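Lactate dehydrogenase, adjacent gene encodes predicted malate dehydrogenase (Cryptosporidium parvum, PDB 4ND2) probably catalyses the NAD-dependent interconversion of (S)-lactate and pyruvate. Local coordinates at residues A[10-15]-A[31-36]; A[43-48]-A[59-64]; A[88-93]-A[120-125]. All blocks are in the same frame, centred on the assembly; numbering follows the deposited sequence.

Contact 1. Residues A[10-15]-A[31-36]. With A3D (3-acetylpyridine adenine dinucleotide), chain C.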
# COMPACT_ATOMS: atom_id res chain seq x y z
N ILE A 10 5.98 -15.02 19.75
CA ILE A 10 6.67 -15.90 20.71
C ILE A 10 7.56 -16.86 19.93
O ILE A 10 7.08 -17.81 19.32
CB ILE A 10 5.67 -16.70 21.58
CG1 ILE A 10 4.58 -15.78 22.15
CG2 ILE A 10 6.41 -17.42 22.70
CD1 ILE A 10 5.09 -14.56 22.90
N GLY A 11 8.86 -16.58 19.96
CA GLY A 11 9.83 -17.31 19.16
C GLY A 11 10.29 -16.42 18.02
O GLY A 11 9.49 -16.06 17.15
N SER A 12 11.57 -16.05 18.04
CA SER A 12 12.11 -15.07 17.10
C SER A 12 13.11 -15.70 16.14
O SER A 12 14.15 -15.11 15.82
CB SER A 12 12.76 -13.92 17.88
OG SER A 12 11.82 -13.37 18.79
N GLY A 13 12.78 -16.90 15.66
CA GLY A 13 13.59 -17.57 14.66
C GLY A 13 13.21 -17.14 13.26
O GLY A 13 12.83 -15.98 13.04
N GLN A 14 13.30 -18.06 12.31
CA GLN A 14 13.08 -17.76 10.89
C GLN A 14 11.71 -17.12 10.65
O GLN A 14 11.62 -16.06 10.05
CB GLN A 14 13.23 -19.02 10.04
CG GLN A 14 14.63 -19.60 10.00
CD GLN A 14 15.58 -18.78 9.15
OE1 GLN A 14 16.00 -17.69 9.54
NE2 GLN A 14 15.94 -19.30 7.97
N ILE A 15 10.66 -17.78 11.14
CA ILE A 15 9.30 -17.28 10.93
C ILE A 15 9.02 -16.03 11.75
O ILE A 15 8.48 -15.06 11.23
CB ILE A 15 8.25 -18.37 11.26
CG1 ILE A 15 8.35 -19.48 10.22
CG2 ILE A 15 6.85 -17.78 11.27
CD1 ILE A 15 7.59 -20.73 10.58
N VAL A 31 5.22 -4.50 17.54
CA VAL A 31 5.61 -5.90 17.67
C VAL A 31 6.53 -6.11 18.87
O VAL A 31 7.45 -5.32 19.10
CB VAL A 31 6.35 -6.38 16.40
CG1 VAL A 31 6.80 -7.82 16.55
CG2 VAL A 31 5.46 -6.22 15.18
N VAL A 32 6.26 -7.16 19.64
CA VAL A 32 7.17 -7.64 20.67
C VAL A 32 7.70 -9.00 20.24
O VAL A 32 6.95 -9.98 20.19
CB VAL A 32 6.48 -7.76 22.04
CG1 VAL A 32 7.44 -8.32 23.08
CG2 VAL A 32 5.95 -6.40 22.48
N LEU A 33 8.99 -9.05 19.91
CA LEU A 33 9.66 -10.31 19.59
C LEU A 33 10.18 -10.95 20.88
O LEU A 33 11.10 -10.42 21.51
CB LEU A 33 10.83 -10.07 18.62
CG LEU A 33 10.49 -10.01 17.13
CD1 LEU A 33 11.62 -9.35 16.35
CD2 LEU A 33 10.21 -11.40 16.58
N PHE A 34 9.58 -12.07 21.26
CA PHE A 34 9.98 -12.81 22.45
C PHE A 34 10.82 -14.03 22.08
O PHE A 34 10.51 -14.73 21.12
CB PHE A 34 8.75 -13.25 23.25
CG PHE A 34 9.07 -14.05 24.49
CD1 PHE A 34 9.13 -13.43 25.73
CD2 PHE A 34 9.32 -15.42 24.41
CE1 PHE A 34 9.43 -14.16 26.87
CE2 PHE A 34 9.63 -16.15 25.55
CZ PHE A 34 9.68 -15.52 26.78
N ASP A 35 11.89 -14.27 22.83
CA ASP A 35 12.65 -15.51 22.71
C ASP A 35 13.43 -15.78 23.99
O ASP A 35 13.77 -14.85 24.72
CB ASP A 35 13.60 -15.44 21.51
CG ASP A 35 13.88 -16.81 20.90
OD1 ASP A 35 14.48 -17.67 21.59
OD2 ASP A 35 13.50 -17.02 19.73
N ILE A 36 13.70 -17.05 24.25
CA ILE A 36 14.53 -17.45 25.39
C ILE A 36 16.02 -17.36 25.07
O ILE A 36 16.85 -17.29 25.98
CB ILE A 36 14.20 -18.87 25.91
CG1 ILE A 36 14.45 -19.93 24.83
CG2 ILE A 36 12.75 -18.92 26.39
CD1 ILE A 36 14.43 -21.35 25.36
PA A3D C . 13.42 -21.68 14.18
O1A A3D C . 14.06 -20.78 13.16
O2A A3D C . 14.21 -22.82 14.77
O5B A3D C . 12.88 -20.78 15.39
C5B A3D C . 12.39 -21.33 16.60
C4B A3D C . 12.63 -20.31 17.71
O4B A3D C . 11.93 -20.70 18.89
C3B A3D C . 14.11 -20.20 18.08
O3B A3D C . 14.58 -18.86 17.90
C2B A3D C . 14.17 -20.62 19.53
O2B A3D C . 15.13 -19.89 20.31
C1B A3D C . 12.75 -20.36 20.00
N9A A3D C . 12.38 -21.11 21.22
C8A A3D C . 12.75 -22.36 21.56
N7A A3D C . 12.21 -22.70 22.76
C5A A3D C . 11.48 -21.66 23.19
C6A A3D C . 10.65 -21.34 24.36
N6A A3D C . 10.48 -22.24 25.36
N1A A3D C . 10.07 -20.12 24.41
C2A A3D C . 10.22 -19.20 23.43
N3A A3D C . 10.97 -19.43 22.33
C4A A3D C . 11.60 -20.61 22.16
O3 A3D C . 12.05 -22.32 13.61
PN A3D C . 11.10 -21.64 12.49
O1N A3D C . 11.69 -21.92 11.14
O2N A3D C . 10.78 -20.23 12.88
O5D A3D C . 9.76 -22.52 12.67
C5D A3D C . 9.03 -22.41 13.88
C4D A3D C . 7.93 -23.47 13.97
O4D A3D C . 6.95 -23.25 12.96
C3D A3D C . 8.45 -24.89 13.77
O3D A3D C . 7.84 -25.77 14.73
C2D A3D C . 7.98 -25.27 12.38
O2D A3D C . 7.75 -26.67 12.21
C1D A3D C . 6.68 -24.48 12.30
N1N A3D C . 6.21 -24.27 10.93
C2N A3D C . 4.92 -24.51 10.66
C3N A3D C . 4.41 -24.33 9.39
C7N A3D C . 2.97 -24.60 9.09
O7N A3D C . 2.59 -24.49 7.94
C8N A3D C . 2.02 -24.99 10.18
C4N A3D C . 5.25 -23.87 8.38
C5N A3D C . 6.58 -23.62 8.68
C6N A3D C . 7.04 -23.83 9.97
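This is a buried contact between the turn after strand 6-10 and the end of the neighbouring parallel strand 30-34, where I10 pairs with F34 in the sheet and both segments then leave the sheet. The evidence is a set of bonds on two acceptors. F34 O receives G11 N at 2.7 Å, with an N-H...O angle of 150°, and a weak bond from S12 OG at 3.0 Å. D35 OD2 takes S12 N at 2.7 Å; the bond is nearly straight (169°) and arrives on the anti side of the carboxylate. The same OD2 accepts O3B of 3-acetylpyridine adenine dinucleotide, standing in for NAD, while D35 OD1 accepts O2B at 2.6 Å. Gripped at both oxygens, the carboxylate is fixed in rotation and reads both hydroxyls of the adenosine ribose. CG of D35 is anti to the backbone N (chi1 -151°), which turns the carboxylate toward S12 N. S12 OG also leans on L33 CD2 at 3.4 Å, and I10 CD1 meets F34 CB on the sheet face that they share. The F34 ring turns its edge to adenine C2A. Beyond G13, at the N-cap position, Q14 N donates to O1A on PA at 2.9 Å and I15 N to O2N on PN, so the helix start holds both phosphates. Strand, glycine turn, phosphate-binding helix start and an acidic residue just after the second strand together form the dinucleotide-binding beta-alpha-beta unit of the Rossmann fold.

Contact 2. Residues A[43-48]-A[59-64]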
# COMPACT_ATOMS: atom_id res chain seq x y z
N GLY A 43 18.57 -8.34 18.51
CA GLY A 43 19.27 -8.05 17.26
C GLY A 43 18.32 -7.88 16.08
O GLY A 43 18.47 -6.95 15.28
N LYS A 44 17.35 -8.78 15.97
CA LYS A 44 16.35 -8.70 14.91
C LYS A 44 15.46 -7.46 15.06
O LYS A 44 15.15 -6.80 14.08
CB LYS A 44 15.51 -9.97 14.86
CG LYS A 44 16.30 -11.19 14.42
CD LYS A 44 15.42 -12.40 14.13
CE LYS A 44 16.27 -13.58 13.69
NZ LYS A 44 15.46 -14.79 13.36
N ALA A 45 15.08 -7.15 16.30
CA ALA A 45 14.25 -5.98 16.58
C ALA A 45 14.95 -4.66 16.22
O ALA A 45 14.33 -3.76 15.66
CB ALA A 45 13.80 -5.97 18.03
N LEU A 46 16.23 -4.56 16.56
CA LEU A 46 17.02 -3.36 16.23
C LEU A 46 17.15 -3.20 14.72
O LEU A 46 16.99 -2.10 14.19
CB LEU A 46 18.41 -3.43 16.86
CG LEU A 46 18.50 -3.34 18.39
CD1 LEU A 46 19.91 -3.65 18.85
CD2 LEU A 46 18.05 -1.98 18.89
N ASP A 47 17.46 -4.30 14.05
CA ASP A 47 17.61 -4.33 12.59
C ASP A 47 16.30 -3.91 11.91
O ASP A 47 16.30 -3.05 11.04
CB ASP A 47 18.02 -5.74 12.15
CG ASP A 47 18.40 -5.83 10.68
OD1 ASP A 47 18.51 -4.79 9.99
OD2 ASP A 47 18.60 -6.97 10.21
N ILE A 48 15.19 -4.52 12.32
CA ILE A 48 13.88 -4.19 11.76
C ILE A 48 13.48 -2.75 12.08
O ILE A 48 12.90 -2.06 11.24
CB ILE A 48 12.81 -5.20 12.24
CG1 ILE A 48 13.10 -6.58 11.64
CG2 ILE A 48 11.41 -4.74 11.85
CD1 ILE A 48 12.39 -7.72 12.36
N SER A 59 5.63 1.87 13.39
CA SER A 59 5.54 0.69 14.26
C SER A 59 6.79 0.58 15.13
O SER A 59 7.90 0.78 14.65
CB SER A 59 5.41 -0.60 13.44
OG SER A 59 4.13 -0.72 12.86
N LYS A 60 6.59 0.28 16.41
CA LYS A 60 7.69 -0.04 17.32
C LYS A 60 7.90 -1.55 17.35
O LYS A 60 6.94 -2.31 17.46
CB LYS A 60 7.39 0.46 18.73
CG LYS A 60 7.09 1.94 18.80
CD LYS A 60 7.33 2.52 20.18
CE LYS A 60 6.89 3.97 20.25
NZ LYS A 60 7.68 4.83 19.33
N VAL A 61 9.16 -1.97 17.24
CA VAL A 61 9.53 -3.38 17.27
C VAL A 61 10.63 -3.56 18.31
O VAL A 61 11.72 -3.01 18.15
CB VAL A 61 10.03 -3.86 15.89
CG1 VAL A 61 10.34 -5.35 15.92
CG2 VAL A 61 9.00 -3.55 14.81
N ILE A 62 10.33 -4.30 19.38
CA ILE A 62 11.30 -4.56 20.45
C ILE A 62 11.53 -6.06 20.66
O ILE A 62 10.65 -6.88 20.36
CB ILE A 62 10.87 -3.91 21.79
CG1 ILE A 62 9.56 -4.51 22.31
CG2 ILE A 62 10.74 -2.41 21.62
CD1 ILE A 62 9.19 -4.06 23.70
N GLY A 63 12.71 -6.39 21.17
CA GLY A 63 13.08 -7.77 21.48
C GLY A 63 13.16 -7.96 22.98
O GLY A 63 13.60 -7.06 23.70
N THR A 64 12.74 -9.12 23.47
CA THR A 64 12.68 -9.38 24.90
C THR A 64 12.75 -10.87 25.25
O THR A 64 12.52 -11.73 24.40
CB THR A 64 11.39 -8.80 25.51
OG1 THR A 64 11.41 -8.95 26.94
CG2 THR A 64 10.15 -9.49 24.96
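V61 carries CG1 anti to its backbone N (chi1 -177°) and CG2 anti to its carbonyl carbon, which splits the two methyls between A45 and I48 of the helix. I48, with chi1 -68°, holds CG2 anti to the backbone N, and that branch is the one that touches. I48 CG2 and V61 CG2 lie 4.0 Å apart, and the two side chains cross at about a right angle. V61 CG1 rests on A45, 4.1 Å from its CB. The A45 methyl does more: it presses on the backbone of the strand, 3.4 Å from G63 N and 3.5 Å from I62 C, and it also meets V61 O. G63, without a side chain, presents bare backbone to this methyl. The axis separation of 6.5 Å fits this small-residue interface, and the angle of 169° makes the two segments nearly antiparallel, as expected when a helix runs back to the start of the next parallel strand. Strand 30-34, helix 40-55 and strand 61-64 form a beta-alpha-beta unit of the Rossmann fold. Strand 61-64, outermost in the parallel sheet within this chain, pairs with strand 30-34 through V31 and L33, with T64 bonding on to D35 just past its end. On the helix, D47 accepts bonds from backbone amides of Y233, F234 and A235 of the second subunit, the last two at the start of that subunit's helix 234-248.

Contact 3. Residues A[88-93]-A[120-125]. With A3D (3-acetylpyridine adenine dinucleotide), chain C; PYR (pyruvic acid), chain D.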
# COMPACT_ATOMS: atom_id res chain seq x y z
N ASP A 88 10.89 -36.61 8.14
CA ASP A 88 9.82 -37.19 7.32
C ASP A 88 8.42 -36.69 7.66
O ASP A 88 7.57 -36.62 6.77
CB ASP A 88 9.85 -38.72 7.44
CG ASP A 88 11.17 -39.32 6.99
OD1 ASP A 88 11.72 -38.87 5.96
OD2 ASP A 88 11.66 -40.26 7.66
N ASP A 89 8.17 -36.38 8.93
CA ASP A 89 6.84 -35.98 9.39
C ASP A 89 6.91 -34.86 10.42
O ASP A 89 7.77 -34.88 11.31
CB ASP A 89 6.11 -37.19 9.98
CG ASP A 89 4.60 -36.97 10.10
OD1 ASP A 89 4.17 -36.15 10.95
OD2 ASP A 89 3.85 -37.62 9.35
N ARG A 90 5.98 -33.92 10.32
CA ARG A 90 5.88 -32.79 11.26
C ARG A 90 5.68 -33.25 12.71
O ARG A 90 6.02 -32.52 13.64
CB ARG A 90 4.72 -31.88 10.87
CG ARG A 90 4.83 -31.17 9.53
CD ARG A 90 3.48 -30.59 9.15
NE ARG A 90 3.46 -29.86 7.88
CZ ARG A 90 3.21 -30.40 6.68
NH1 ARG A 90 2.98 -31.70 6.54
NH2 ARG A 90 3.20 -29.62 5.61
N SER A 91 5.13 -34.45 12.89
CA SER A 91 4.84 -34.98 14.22
C SER A 91 6.09 -35.38 15.02
O SER A 91 5.99 -35.65 16.21
CB SER A 91 3.90 -36.18 14.11
OG SER A 91 4.52 -37.25 13.43
N GLU A 92 7.25 -35.41 14.37
CA GLU A 92 8.52 -35.68 15.06
C GLU A 92 8.81 -34.66 16.17
O GLU A 92 9.51 -34.97 17.13
CB GLU A 92 9.68 -35.68 14.06
CG GLU A 92 9.65 -36.85 13.09
CD GLU A 92 10.57 -36.64 11.89
OE1 GLU A 92 10.30 -37.25 10.83
OE2 GLU A 92 11.55 -35.87 12.01
N LEU A 93 8.25 -33.46 16.03
CA LEU A 93 8.44 -32.38 17.01
C LEU A 93 7.41 -32.42 18.14
O LEU A 93 7.43 -31.55 19.02
CB LEU A 93 8.36 -31.02 16.31
CG LEU A 93 9.25 -30.81 15.08
CD1 LEU A 93 8.95 -29.47 14.43
CD2 LEU A 93 10.72 -30.92 15.46
N ILE A 120 1.59 -21.49 15.19
CA ILE A 120 2.31 -21.94 13.99
C ILE A 120 3.13 -23.21 14.29
O ILE A 120 3.32 -24.05 13.41
CB ILE A 120 3.21 -20.83 13.42
CG1 ILE A 120 2.37 -19.59 13.09
CG2 ILE A 120 3.96 -21.33 12.18
CD1 ILE A 120 3.16 -18.43 12.52
N THR A 121 3.61 -23.33 15.52
CA THR A 121 4.40 -24.49 15.97
C THR A 121 3.82 -25.83 15.53
O THR A 121 2.63 -26.09 15.74
CB THR A 121 4.51 -24.48 17.51
OG1 THR A 121 4.98 -23.21 17.96
CG2 THR A 121 5.46 -25.57 18.00
N ASN A 122 4.66 -26.67 14.93
CA ASN A 122 4.26 -28.01 14.48
C ASN A 122 4.43 -29.07 15.57
O ASN A 122 5.26 -28.90 16.47
CB ASN A 122 5.05 -28.44 13.24
CG ASN A 122 4.36 -28.08 11.93
OD1 ASN A 122 3.14 -28.22 11.81
ND2 ASN A 122 5.14 -27.66 10.94
N PRO A 123 3.66 -30.17 15.49
CA PRO A 123 2.60 -30.48 14.51
C PRO A 123 1.34 -29.66 14.76
O PRO A 123 0.70 -29.79 15.81
CB PRO A 123 2.34 -31.97 14.73
CG PRO A 123 2.70 -32.21 16.15
CD PRO A 123 3.84 -31.28 16.45
N LEU A 124 0.99 -28.84 13.78
CA LEU A 124 0.08 -27.70 13.96
C LEU A 124 -1.24 -27.98 14.69
O LEU A 124 -1.51 -27.38 15.73
CB LEU A 124 -0.22 -27.07 12.59
CG LEU A 124 -0.99 -25.75 12.52
CD1 LEU A 124 -2.50 -25.94 12.62
CD2 LEU A 124 -0.50 -24.76 13.57
N ASP A 125 -2.05 -28.89 14.15
CA ASP A 125 -3.41 -29.10 14.67
C ASP A 125 -3.41 -29.62 16.11
O ASP A 125 -4.23 -29.20 16.92
CB ASP A 125 -4.19 -30.05 13.76
CG ASP A 125 -4.29 -29.54 12.35
OD1 ASP A 125 -5.23 -28.76 12.06
OD2 ASP A 125 -3.44 -29.91 11.52
PA A3D C . 13.42 -21.68 14.18
O1A A3D C . 14.06 -20.78 13.16
O2A A3D C . 14.21 -22.82 14.77
O5B A3D C . 12.88 -20.78 15.39
C5B A3D C . 12.39 -21.33 16.60
C4B A3D C . 12.63 -20.31 17.71
O4B A3D C . 11.93 -20.70 18.89
C3B A3D C . 14.11 -20.20 18.08
O3B A3D C . 14.58 -18.86 17.90
C2B A3D C . 14.17 -20.62 19.53
O2B A3D C . 15.13 -19.89 20.31
C1B A3D C . 12.75 -20.36 20.00
N9A A3D C . 12.38 -21.11 21.22
C8A A3D C . 12.75 -22.36 21.56
N7A A3D C . 12.21 -22.70 22.76
C5A A3D C . 11.48 -21.66 23.19
C6A A3D C . 10.65 -21.34 24.36
N6A A3D C . 10.48 -22.24 25.36
N1A A3D C . 10.07 -20.12 24.41
C2A A3D C . 10.22 -19.20 23.43
N3A A3D C . 10.97 -19.43 22.33
C4A A3D C . 11.60 -20.61 22.16
O3 A3D C . 12.05 -22.32 13.61
PN A3D C . 11.10 -21.64 12.49
O1N A3D C . 11.69 -21.92 11.14
O2N A3D C . 10.78 -20.23 12.88
O5D A3D C . 9.76 -22.52 12.67
C5D A3D C . 9.03 -22.41 13.88
C4D A3D C . 7.93 -23.47 13.97
O4D A3D C . 6.95 -23.25 12.96
C3D A3D C . 8.45 -24.89 13.77
O3D A3D C . 7.84 -25.77 14.73
C2D A3D C . 7.98 -25.27 12.38
O2D A3D C . 7.75 -26.67 12.21
C1D A3D C . 6.68 -24.48 12.30
N1N A3D C . 6.21 -24.27 10.93
C2N A3D C . 4.92 -24.51 10.66
C3N A3D C . 4.41 -24.33 9.39
C7N A3D C . 2.97 -24.60 9.09
O7N A3D C . 2.59 -24.49 7.94
C8N A3D C . 2.02 -24.99 10.18
C4N A3D C . 5.25 -23.87 8.38
C5N A3D C . 6.58 -23.62 8.68
C6N A3D C . 7.04 -23.83 9.97
C PYR D . 4.96 -26.42 5.87
O PYR D . 5.76 -25.79 5.15
OXT PYR D . 3.82 -26.75 5.46
CA PYR D . 5.35 -26.81 7.23
O3 PYR D . 4.51 -27.22 8.01
CB PYR D . 6.79 -26.72 7.63
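R90 lays its aliphatic chain across the side-chain amide of N122: R90 CG is 3.8 Å from N122 ND2, and R90 CD is 3.6 Å from N122 OD1. The side chains cross at a slant; the guanidinium and amide planes stand 72° apart, with ND2 near the guanidinium edge. From CG to NE the arginine is extended (chi2 166°, chi3 179°), which carries its head past the asparagine to the bound pyruvate. There R90 NE donates to the keto oxygen O3 at 2.8 Å, and R90 NH2 to carboxylate oxygen OXT at 2.9 Å, with OXT at the guanidinium edge, in its plane. N122 ND2 gives a second bond to O3, at 3.0 Å, and also donates to O2D of the cofactor analogue's pyridine-side ribose at 3.1 Å. The keto oxygen is therefore held by both segments, an arrangement that would probably polarise the carbonyl for hydride transfer. The amide's rotation is set by N122 OD1 accepting L124 N in an Asx turn, on a lone pair in the carbonyl plane. Alongside, P123, after a cis peptide bond, packs its CB 3.9 Å from S91 CA. D89 OD1 takes S91 N in a second Asx turn, at the start of the 3-10 segment 90-93, in the loop that in lactate dehydrogenases closes over the substrate. H177, the predicted proton acceptor, and R153 also bond to pyruvate, and W220 makes a cation-pi contact with R90. In the fold, residues 88-93 lead into helix 94-111, whose N97 bonds to N122 O, whereas residues 120-125 run from strand 116-119 into helix 124-135, and I120 touches helix 14-26.

Overall arrangement
The three contacts come in series along the chain, all within the NAD-binding domain. Contacts 1 and 2 are neighbours, their centres 10 Å apart: strands 30-34 and 61-64 are adjacent in the parallel sheet, L33 N lies 2.8 Å from I62 O, and helix 40-55 links the two strands. Contact 3 lies on the other side of strand 6-10, after strand 116-119; its centre is 18 Å from that of contact 1, although I15 CG2 and I120 CD1 touch. The dinucleotide spans these two, adenosine and pyrophosphate at 10-15/31-36, the pyridine-side ribose and ring at 88-93/120-125. Contact 2, 28 Å from contact 3, instead places its helix against the second subunit.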